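Local coordinates for lipase (Penicillium expansum, PDB 3G7N), which catalyses the hydrolysis of triacylglycerols as a secreted alkaline lipase, releasing free fatty acids, at residues A[88-93]-A[170-175]; A[140-145]-A[202-207]; A[19-24]-A[46-51]. All coordinates share one frame; numbering follows the deposited sequence.

Contact 1 of 3, residues A[88-93]-A[170-175]; sequences TFPSDV and ADFGTA
Val93 and Phe172 have the nearest CA atoms of the two segments, 7.6 Å apart, where an irregular loop containing a type I turn from Pro90 to Val93 runs past helix 167-175. This is a loop-on-helix contact at the surface of an alpha/beta-hydrolase fold, and it illustrates how one aromatic side chain can anchor an otherwise irregular segment. Phe172 is that side chain. Its CG lies anti to the backbone N (chi1 -171°), which carries the ring out from the helix and in among the residues of the loop. Over one face of the ring sits Pro90, whose CD makes a CH-pi contact 3.7 Å from the centroid and 24° off the normal. The approach is displaced toward the rim, with CD 3.4 Å from Phe172 CD1. Phe89 meets the CD2 and CE2 side of the same ring. The two aromatic planes are inclined at 49°, an oblique pairing, and Phe89 CD1 comes within 3.6 Å of Phe172 CE2. At the root of the side chain, Val93 CG2 touches Phe172 CB at 4.0 Å. Val93 itself ends the turn, its N bonded to Pro90 O. No hydrogen bond joins the segments, so apolar packing does the work. Neighbours extend this cluster: Phe89 also touches Pro82 and Leu84, while Phe172 reaches Val143 and Gln147 on helix 133-148. Farthest out along the ring, Thr88 O lies obliquely to it, 3.3 Å from Phe172 CZ.

Contact 2 of 3, residues A[140-145]-A[202-207]; sequences IAHVAL and KHYGTE
Tyr204 reaches from the loop before strand 206-210 to His142 and Val143 on helix 133-148, the helix that follows the nucleophile elbow of the alpha/beta-hydrolase fold. The backbones stay well apart, His142 and Gly205 having CA atoms 10.3 Å from each other, and the long phenol side chain spans the gap. Its CG lies between the backbone N and the carbonyl carbon (chi1 74°), and the ring thereby points at the helix.

The tight part gathers round the hydroxyl. Tyr204 OH is 3.5 Å from His142 CB and approaches the imidazole obliquely, while relative to the phenol ring His142 CD2 lies in plane at the edge, 4.0 Å from Tyr204 CE1. Both polar groups find their mates outside this pair: the hydroxyl hydrogen-bonds Ser139 O of the same helix, and His142 ND1 pairs with Ser156 OG. Phe180 stacks on the Tyr204 ring, and its ring also meets that of His142, all within the buried part of the contact.

Toward Val143 the fit is looser, its CG2 coming no nearer than 3.8 Å, to Tyr204 OH. Farther from the helix, the loop turns partly to solvent at Lys202 and Gly205. The nearest approach across the contact is His142 CD2 to Tyr204 OH, 3.4 Å.

Contact 3 of 3, residues A[19-24]-A[46-51]; sequences SAAYTG and NGFVGY
Ala21 and Phe48 join the last turn of helix 8-23 to strand 45-52, at a point where Ala21 and Gly47 bring their CA atoms to 6.1 Å. Small residues, alanines on the helix and Gly47 on the strand, are consistent with so near an approach, and a single large one on the strand fills the interface.

Apolar packing comes first. The Phe48 side chain leaves the strand with CG anti to the carbonyl carbon (chi1 -57°), which lays its CE2 and CZ atoms against the helix. CE2 is 3.6 Å from Ala21 CA, an oblique approach to the ring, and the Ala21 methyl is slightly farther, CB to Phe48 CE2 measuring 4.2 Å. At the ring edge Gly24 CA stands 4.1 Å from Phe48 CZ. A smaller side chain such as an alanine here would probably open a gap between strand and helix, with Ala21 and Gly24 left without the ring they pack on. The Phe48 side chain also touches Ile34 and Arg37 of strand 32-40 and Ile61 of strand 57-62.

Polar contacts are few, and no hydrogen bond crosses between the segments. Ala20 O lies near the plane of the Phe48 ring, at its edge, 3.7 Å from CE2, where the faintly positive C-H groups would suit a carbonyl oxygen. That oxygen is also the acceptor of Gly24 N, 2.9 Å away, in the closing turn of the helix. Gly24 then leaves the helical path with positive phi.

The strand keeps its own backbone bonds, Gly47 with Ile38 and Phe48 with Ile61, while the next residue, Val49, packs on helix 97-120. Helices thus cover both faces of the central sheet, the layered architecture characteristic of the alpha/beta-hydrolase fold.

In the fold
From the N terminus, contact 3 is completed first: helix 8-23 meets strand 45-52 across a 21-residue connection that includes strand 32-40. Contact 1 opens later, at loop 88-93, and before it closes on helix 167-175 the chain has already laid down residues 140-145, which open contact 2. That contact closes only at 202-207, so contacts 1 and 2 cross. They also touch, Gly173 packing on Tyr204 and Ala170 on His203, and together tie a surface loop, two helices and the approach to strand 206-210. Contact 3 lies about 28 Å from contact 1, centre to centre, on the opposite side of the chain's centre; contacts 2 and 3 reach the same sheet.

Contact 1 of 3, residues A[88-93]-A[170-175]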
loop_
_atom_site.group_PDB
_atom_site.type_symbol
_atom_site.label_atom_id
_atom_site.label_comp_id
_atom_site.label_asym_id
_atom_site.label_seq_id
_atom_site.Cartn_x
_atom_site.Cartn_y
_atom_site.Cartn_z
ATOM N N THR A 88 2.499 -17.445 8.395
ATOM C CA THR A 88 3.680 -18.205 8.810
ATOM C C THR A 88 4.931 -17.601 8.165
ATOM O O THR A 88 5.222 -17.836 7.002
ATOM C CB THR A 88 3.549 -19.695 8.452
ATOM O OG1 THR A 88 2.359 -20.228 9.057
ATOM C CG2 THR A 88 4.755 -20.471 8.982
ATOM N N PHE A 89 5.683 -16.844 8.961
ATOM C CA PHE A 89 6.890 -16.170 8.458
ATOM C C PHE A 89 8.086 -17.110 8.553
ATOM O O PHE A 89 8.371 -17.613 9.650
ATOM C CB PHE A 89 7.202 -14.925 9.295
ATOM C CG PHE A 89 6.238 -13.782 9.086
ATOM C CD1 PHE A 89 6.350 -12.955 7.978
ATOM C CD2 PHE A 89 5.299 -13.478 10.055
ATOM C CE1 PHE A 89 5.517 -11.844 7.835
ATOM C CE2 PHE A 89 4.483 -12.349 9.935
ATOM C CZ PHE A 89 4.659 -11.498 8.858
ATOM N N PRO A 90 8.913 -17.155 7.498
ATOM C CA PRO A 90 10.208 -17.816 7.676
ATOM C C PRO A 90 11.032 -17.150 8.761
ATOM O O PRO A 90 10.943 -15.929 8.966
ATOM C CB PRO A 90 10.879 -17.653 6.319
ATOM C CG PRO A 90 9.715 -17.623 5.345
ATOM C CD PRO A 90 8.610 -16.901 6.079
ATOM N N SER A 91 11.924 -17.929 9.372
ATOM C CA SER A 91 12.674 -17.501 10.547
ATOM C C SER A 91 13.518 -16.244 10.318
ATOM O O SER A 91 13.888 -15.573 11.283
ATOM C CB SER A 91 13.585 -18.647 11.035
ATOM O OG SER A 91 14.610 -18.917 10.086
ATOM N N ASP A 92 14.014 -16.082 9.103
ATOM C CA ASP A 92 14.935 -14.986 8.820
ATOM C C ASP A 92 14.257 -13.656 8.465
ATOM O O ASP A 92 14.920 -12.632 8.369
ATOM C CB ASP A 92 15.990 -15.375 7.779
ATOM C CG ASP A 92 15.385 -15.858 6.469
ATOM O OD1 ASP A 92 14.197 -16.264 6.453
ATOM O OD2 ASP A 92 16.131 -15.940 5.473
ATOM N N VAL A 93 12.933 -13.663 8.357
ATOM C CA VAL A 93 12.198 -12.456 7.950
ATOM C C VAL A 93 12.226 -11.456 9.084
ATOM O O VAL A 93 11.909 -11.774 10.225
ATOM C CB VAL A 93 10.725 -12.794 7.604
ATOM C CG1 VAL A 93 9.865 -11.516 7.548
ATOM C CG2 VAL A 93 10.662 -13.485 6.280
ATOM N N ALA A 170 11.515 -9.274 1.766
ATOM C CA ALA A 170 11.150 -8.982 0.394
ATOM C C ALA A 170 10.887 -10.269 -0.388
ATOM O O ALA A 170 9.967 -10.359 -1.206
ATOM C CB ALA A 170 12.213 -8.122 -0.279
ATOM N N ASP A 171 11.709 -11.278 -0.108
ATOM C CA ASP A 171 11.574 -12.573 -0.774
ATOM C C ASP A 171 10.263 -13.247 -0.392
ATOM O O ASP A 171 9.605 -13.859 -1.231
ATOM C CB ASP A 171 12.750 -13.494 -0.427
ATOM C CG ASP A 171 14.069 -13.016 -1.015
ATOM O OD1 ASP A 171 14.047 -12.230 -1.983
ATOM O OD2 ASP A 171 15.126 -13.537 -0.597
ATOM N N PHE A 172 9.897 -13.119 0.874
ATOM C CA PHE A 172 8.626 -13.642 1.348
ATOM C C PHE A 172 7.444 -12.922 0.702
ATOM O O PHE A 172 6.476 -13.553 0.277
ATOM C CB PHE A 172 8.544 -13.578 2.866
ATOM C CG PHE A 172 7.359 -14.286 3.437
ATOM C CD1 PHE A 172 7.180 -15.652 3.213
ATOM C CD2 PHE A 172 6.437 -13.614 4.218
ATOM C CE1 PHE A 172 6.084 -16.315 3.738
ATOM C CE2 PHE A 172 5.341 -14.279 4.745
ATOM C CZ PHE A 172 5.228 -15.649 4.576
ATOM N N GLY A 173 7.551 -11.600 0.551
ATOM C CA GLY A 173 6.505 -10.866 -0.154
ATOM C C GLY A 173 6.391 -11.322 -1.604
ATOM O O GLY A 173 5.292 -11.580 -2.097
ATOM N N THR A 174 7.534 -11.481 -2.273
ATOM C CA THR A 174 7.552 -11.933 -3.649
ATOM C C THR A 174 6.927 -13.324 -3.795
ATOM O O THR A 174 6.260 -13.606 -4.805
ATOM C CB THR A 174 8.990 -11.962 -4.180
ATOM O OG1 THR A 174 9.536 -10.635 -4.113
ATOM C CG2 THR A 174 9.036 -12.430 -5.632
ATOM N N ALA A 175 7.115 -14.157 -2.777
ATOM C CA ALA A 175 6.636 -15.546 -2.810
ATOM C C ALA A 175 5.110 -15.650 -2.775
ATOM O O ALA A 175 4.548 -16.677 -3.164
ATOM C CB ALA A 175 7.246 -16.344 -1.684
#

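Contact 2 of 3, residues A[140-145]-A[202-207]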
loop_
_atom_site.group_PDB
_atom_site.type_symbol
_atom_site.label_atom_id
_atom_site.label_comp_id
_atom_site.label_asym_id
_atom_site.label_seq_id
_atom_site.Cartn_x
_atom_site.Cartn_y
_atom_site.Cartn_z
ATOM N N ILE A 140 2.584 -4.840 4.026
ATOM C CA ILE A 140 2.340 -5.940 4.944
ATOM C C ILE A 140 0.935 -6.499 4.794
ATOM O O ILE A 140 0.759 -7.727 4.839
ATOM C CB ILE A 140 2.704 -5.581 6.418
ATOM C CG1 ILE A 140 2.473 -6.793 7.335
ATOM C CG2 ILE A 140 2.016 -4.321 6.895
ATOM C CD1 ILE A 140 3.362 -7.998 7.010
ATOM N N ALA A 141 -0.064 -5.639 4.556
ATOM C CA ALA A 141 -1.421 -6.128 4.273
ATOM C C ALA A 141 -1.467 -7.151 3.151
ATOM O O ALA A 141 -2.203 -8.143 3.229
ATOM C CB ALA A 141 -2.364 -4.965 3.949
ATOM N N HIS A 142 -0.669 -6.942 2.120
ATOM C CA HIS A 142 -0.611 -7.860 0.994
ATOM C C HIS A 142 -0.285 -9.287 1.467
ATOM O O HIS A 142 -0.954 -10.257 1.101
ATOM C CB HIS A 142 0.443 -7.384 -0.011
ATOM C CG HIS A 142 0.558 -8.262 -1.214
ATOM N ND1 HIS A 142 -0.385 -8.259 -2.214
ATOM C CD2 HIS A 142 1.482 -9.199 -1.550
ATOM C CE1 HIS A 142 -0.047 -9.162 -3.122
ATOM N NE2 HIS A 142 1.098 -9.715 -2.764
ATOM N N VAL A 143 0.737 -9.404 2.304
ATOM C CA VAL A 143 1.151 -10.699 2.838
ATOM C C VAL A 143 0.134 -11.247 3.844
ATOM O O VAL A 143 -0.215 -12.427 3.802
ATOM C CB VAL A 143 2.552 -10.586 3.492
ATOM C CG1 VAL A 143 2.916 -11.851 4.251
ATOM C CG2 VAL A 143 3.603 -10.291 2.437
ATOM N N ALA A 144 -0.445 -10.392 4.672
ATOM C CA ALA A 144 -1.473 -10.809 5.617
ATOM C C ALA A 144 -2.659 -11.412 4.870
ATOM O O ALA A 144 -3.235 -12.415 5.310
ATOM C CB ALA A 144 -1.941 -9.616 6.460
ATOM N N LEU A 145 -3.123 -10.737 3.831
ATOM C CA LEU A 145 -4.264 -11.221 3.058
ATOM C C LEU A 145 -3.929 -12.490 2.274
ATOM O O LEU A 145 -4.752 -13.412 2.189
ATOM C CB LEU A 145 -4.797 -10.110 2.134
ATOM C CG LEU A 145 -5.373 -8.876 2.828
ATOM C CD1 LEU A 145 -5.608 -7.786 1.787
ATOM C CD2 LEU A 145 -6.677 -9.211 3.578
ATOM N N LYS A 202 14.717 -3.600 1.831
ATOM C CA LYS A 202 14.456 -4.120 0.495
ATOM C C LYS A 202 12.981 -4.029 0.154
ATOM O O LYS A 202 12.118 -4.424 0.959
ATOM C CB LYS A 202 14.936 -5.573 0.379
ATOM C CG LYS A 202 16.429 -5.762 0.706
ATOM C CD LYS A 202 17.311 -5.021 -0.286
ATOM C CE LYS A 202 18.796 -5.305 -0.048
ATOM N NZ LYS A 202 19.642 -4.512 -0.996
ATOM N N HIS A 203 12.736 -3.552 -1.060
ATOM C CA HIS A 203 11.409 -3.551 -1.670
ATOM C C HIS A 203 11.085 -4.913 -2.275
ATOM O O HIS A 203 11.996 -5.677 -2.645
ATOM C CB HIS A 203 11.338 -2.514 -2.789
ATOM C CG HIS A 203 11.253 -1.103 -2.308
ATOM N ND1 HIS A 203 10.146 -0.609 -1.649
ATOM C CD2 HIS A 203 12.078 -0.053 -2.517
ATOM C CE1 HIS A 203 10.299 0.692 -1.472
ATOM N NE2 HIS A 203 11.455 1.056 -2.002
ATOM N N TYR A 204 9.795 -5.150 -2.499
ATOM C CA TYR A 204 9.361 -6.190 -3.440
ATOM C C TYR A 204 8.236 -5.640 -4.303
ATOM O O TYR A 204 7.773 -4.515 -4.102
ATOM C CB TYR A 204 8.939 -7.472 -2.694
ATOM C CG TYR A 204 7.593 -7.401 -1.972
ATOM C CD1 TYR A 204 6.490 -8.092 -2.476
ATOM C CD2 TYR A 204 7.464 -6.786 -0.734
ATOM C CE1 TYR A 204 5.266 -8.054 -1.822
ATOM C CE2 TYR A 204 6.252 -6.775 -0.057
ATOM C CZ TYR A 204 5.173 -7.444 -0.594
ATOM O OH TYR A 204 3.948 -7.440 0.025
ATOM N N GLY A 205 7.809 -6.418 -5.286
ATOM C CA GLY A 205 6.664 -6.073 -6.109
ATOM C C GLY A 205 7.084 -5.576 -7.473
ATOM O O GLY A 205 8.230 -5.784 -7.908
ATOM N N THR A 206 6.156 -4.955 -8.172
ATOM C CA THR A 206 6.436 -4.311 -9.451
ATOM C C THR A 206 6.264 -2.806 -9.268
ATOM O O THR A 206 5.216 -2.353 -8.817
ATOM C CB THR A 206 5.453 -4.786 -10.539
ATOM O OG1 THR A 206 5.578 -6.207 -10.693
ATOM C CG2 THR A 206 5.732 -4.109 -11.866
ATOM N N GLU A 207 7.315 -2.049 -9.560
ATOM C CA GLU A 207 7.239 -0.608 -9.426
ATOM C C GLU A 207 6.693 0.011 -10.688
ATOM O O GLU A 207 7.079 -0.385 -11.792
ATOM C CB GLU A 207 8.612 -0.000 -9.091
ATOM C CG GLU A 207 8.516 1.501 -8.742
ATOM C CD GLU A 207 9.839 2.194 -8.429
ATOM O OE1 GLU A 207 10.910 1.558 -8.492
ATOM O OE2 GLU A 207 9.783 3.403 -8.140
#

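Contact 3 of 3, residues A[19-24]-A[46-51]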
loop_
_atom_site.group_PDB
_atom_site.type_symbol
_atom_site.label_atom_id
_atom_site.label_comp_id
_atom_site.label_asym_id
_atom_site.label_seq_id
_atom_site.Cartn_x
_atom_site.Cartn_y
_atom_site.Cartn_z
ATOM N N SER A 19 -6.417 8.903 -1.186
ATOM C CA SER A 19 -6.805 10.273 -0.802
ATOM C C SER A 19 -8.068 10.290 0.067
ATOM O O SER A 19 -8.133 10.962 1.104
ATOM C CB SER A 19 -7.014 11.113 -2.071
ATOM O OG SER A 19 -7.334 12.475 -1.769
ATOM N N ALA A 20 -9.033 9.442 -0.304
ATOM C CA ALA A 20 -10.275 9.305 0.475
ATOM C C ALA A 20 -9.985 8.893 1.914
ATOM O O ALA A 20 -10.721 9.270 2.831
ATOM C CB ALA A 20 -11.233 8.306 -0.195
ATOM N N ALA A 21 -8.989 8.029 2.102
ATOM C CA ALA A 21 -8.635 7.602 3.440
ATOM C C ALA A 21 -8.137 8.782 4.287
ATOM O O ALA A 21 -8.443 8.868 5.476
ATOM C CB ALA A 21 -7.597 6.524 3.391
ATOM N N TYR A 22 -7.389 9.693 3.667
ATOM C CA TYR A 22 -6.970 10.919 4.370
ATOM C C TYR A 22 -8.166 11.837 4.641
ATOM O O TYR A 22 -8.279 12.404 5.722
ATOM C CB TYR A 22 -5.932 11.684 3.554
ATOM C CG TYR A 22 -4.561 11.057 3.510
ATOM C CD1 TYR A 22 -3.718 11.110 4.623
ATOM C CD2 TYR A 22 -4.065 10.507 2.330
ATOM C CE1 TYR A 22 -2.425 10.589 4.563
ATOM C CE2 TYR A 22 -2.772 10.026 2.257
ATOM C CZ TYR A 22 -1.954 10.095 3.367
ATOM O OH TYR A 22 -0.674 9.630 3.272
ATOM N N THR A 23 -9.092 11.936 3.690
ATOM C CA THR A 23 -10.263 12.795 3.837
ATOM C C THR A 23 -11.213 12.276 4.911
ATOM O O THR A 23 -11.812 13.061 5.647
ATOM C CB THR A 23 -11.001 12.878 2.495
ATOM O OG1 THR A 23 -10.157 13.521 1.547
ATOM C CG2 THR A 23 -12.320 13.635 2.619
ATOM N N GLY A 24 -11.237 10.959 5.111
ATOM C CA GLY A 24 -12.176 10.340 6.045
ATOM C C GLY A 24 -13.584 10.320 5.482
ATOM O O GLY A 24 -14.561 10.474 6.211
ATOM N N ASN A 46 -5.231 4.325 10.776
ATOM C CA ASN A 46 -6.590 4.535 10.334
ATOM C C ASN A 46 -6.748 3.868 8.989
ATOM O O ASN A 46 -5.818 3.827 8.188
ATOM C CB ASN A 46 -6.862 6.036 10.197
ATOM C CG ASN A 46 -7.051 6.717 11.530
ATOM O OD1 ASN A 46 -8.183 6.903 11.985
ATOM N ND2 ASN A 46 -5.949 7.151 12.138
ATOM N N GLY A 47 -7.949 3.394 8.710
ATOM C CA GLY A 47 -8.237 2.932 7.363
ATOM C C GLY A 47 -9.675 2.495 7.266
ATOM O O GLY A 47 -10.472 2.774 8.165
ATOM N N PHE A 48 -9.979 1.773 6.191
ATOM C CA PHE A 48 -11.351 1.402 5.849
ATOM C C PHE A 48 -11.286 -0.022 5.360
ATOM O O PHE A 48 -10.389 -0.373 4.594
ATOM C CB PHE A 48 -11.843 2.189 4.610
ATOM C CG PHE A 48 -11.794 3.673 4.720
ATOM C CD1 PHE A 48 -12.244 4.313 5.867
ATOM C CD2 PHE A 48 -11.579 4.436 3.568
ATOM C CE1 PHE A 48 -12.373 5.695 5.898
ATOM C CE2 PHE A 48 -11.731 5.818 3.587
ATOM C CZ PHE A 48 -12.110 6.445 4.763
ATOM N N VAL A 49 -12.356 -0.764 5.595
ATOM C CA VAL A 49 -12.610 -2.014 4.875
ATOM C C VAL A 49 -13.982 -1.932 4.258
ATOM O O VAL A 49 -14.886 -1.294 4.809
ATOM C CB VAL A 49 -12.547 -3.240 5.816
ATOM C CG1 VAL A 49 -12.709 -4.529 5.009
ATOM C CG2 VAL A 49 -11.203 -3.254 6.547
ATOM N N GLY A 50 -14.111 -2.427 3.035
ATOM C CA GLY A 50 -15.435 -2.460 2.415
ATOM C C GLY A 50 -15.396 -3.229 1.115
ATOM O O GLY A 50 -14.556 -4.097 0.938
ATOM N N TYR A 51 -16.391 -2.982 0.273
ATOM C CA TYR A 51 -16.553 -3.752 -0.958
ATOM C C TYR A 51 -16.946 -2.823 -2.093
ATOM O O TYR A 51 -17.604 -1.804 -1.895
ATOM C CB TYR A 51 -17.600 -4.869 -0.791
ATOM C CG TYR A 51 -18.987 -4.382 -0.539
ATOM C CD1 TYR A 51 -19.863 -4.162 -1.594
ATOM C CD2 TYR A 51 -19.424 -4.084 0.745
ATOM C CE1 TYR A 51 -21.142 -3.675 -1.373
ATOM C CE2 TYR A 51 -20.682 -3.553 0.978
ATOM C CZ TYR A 51 -21.545 -3.353 -0.085
ATOM O OH TYR A 51 -22.804 -2.825 0.138
#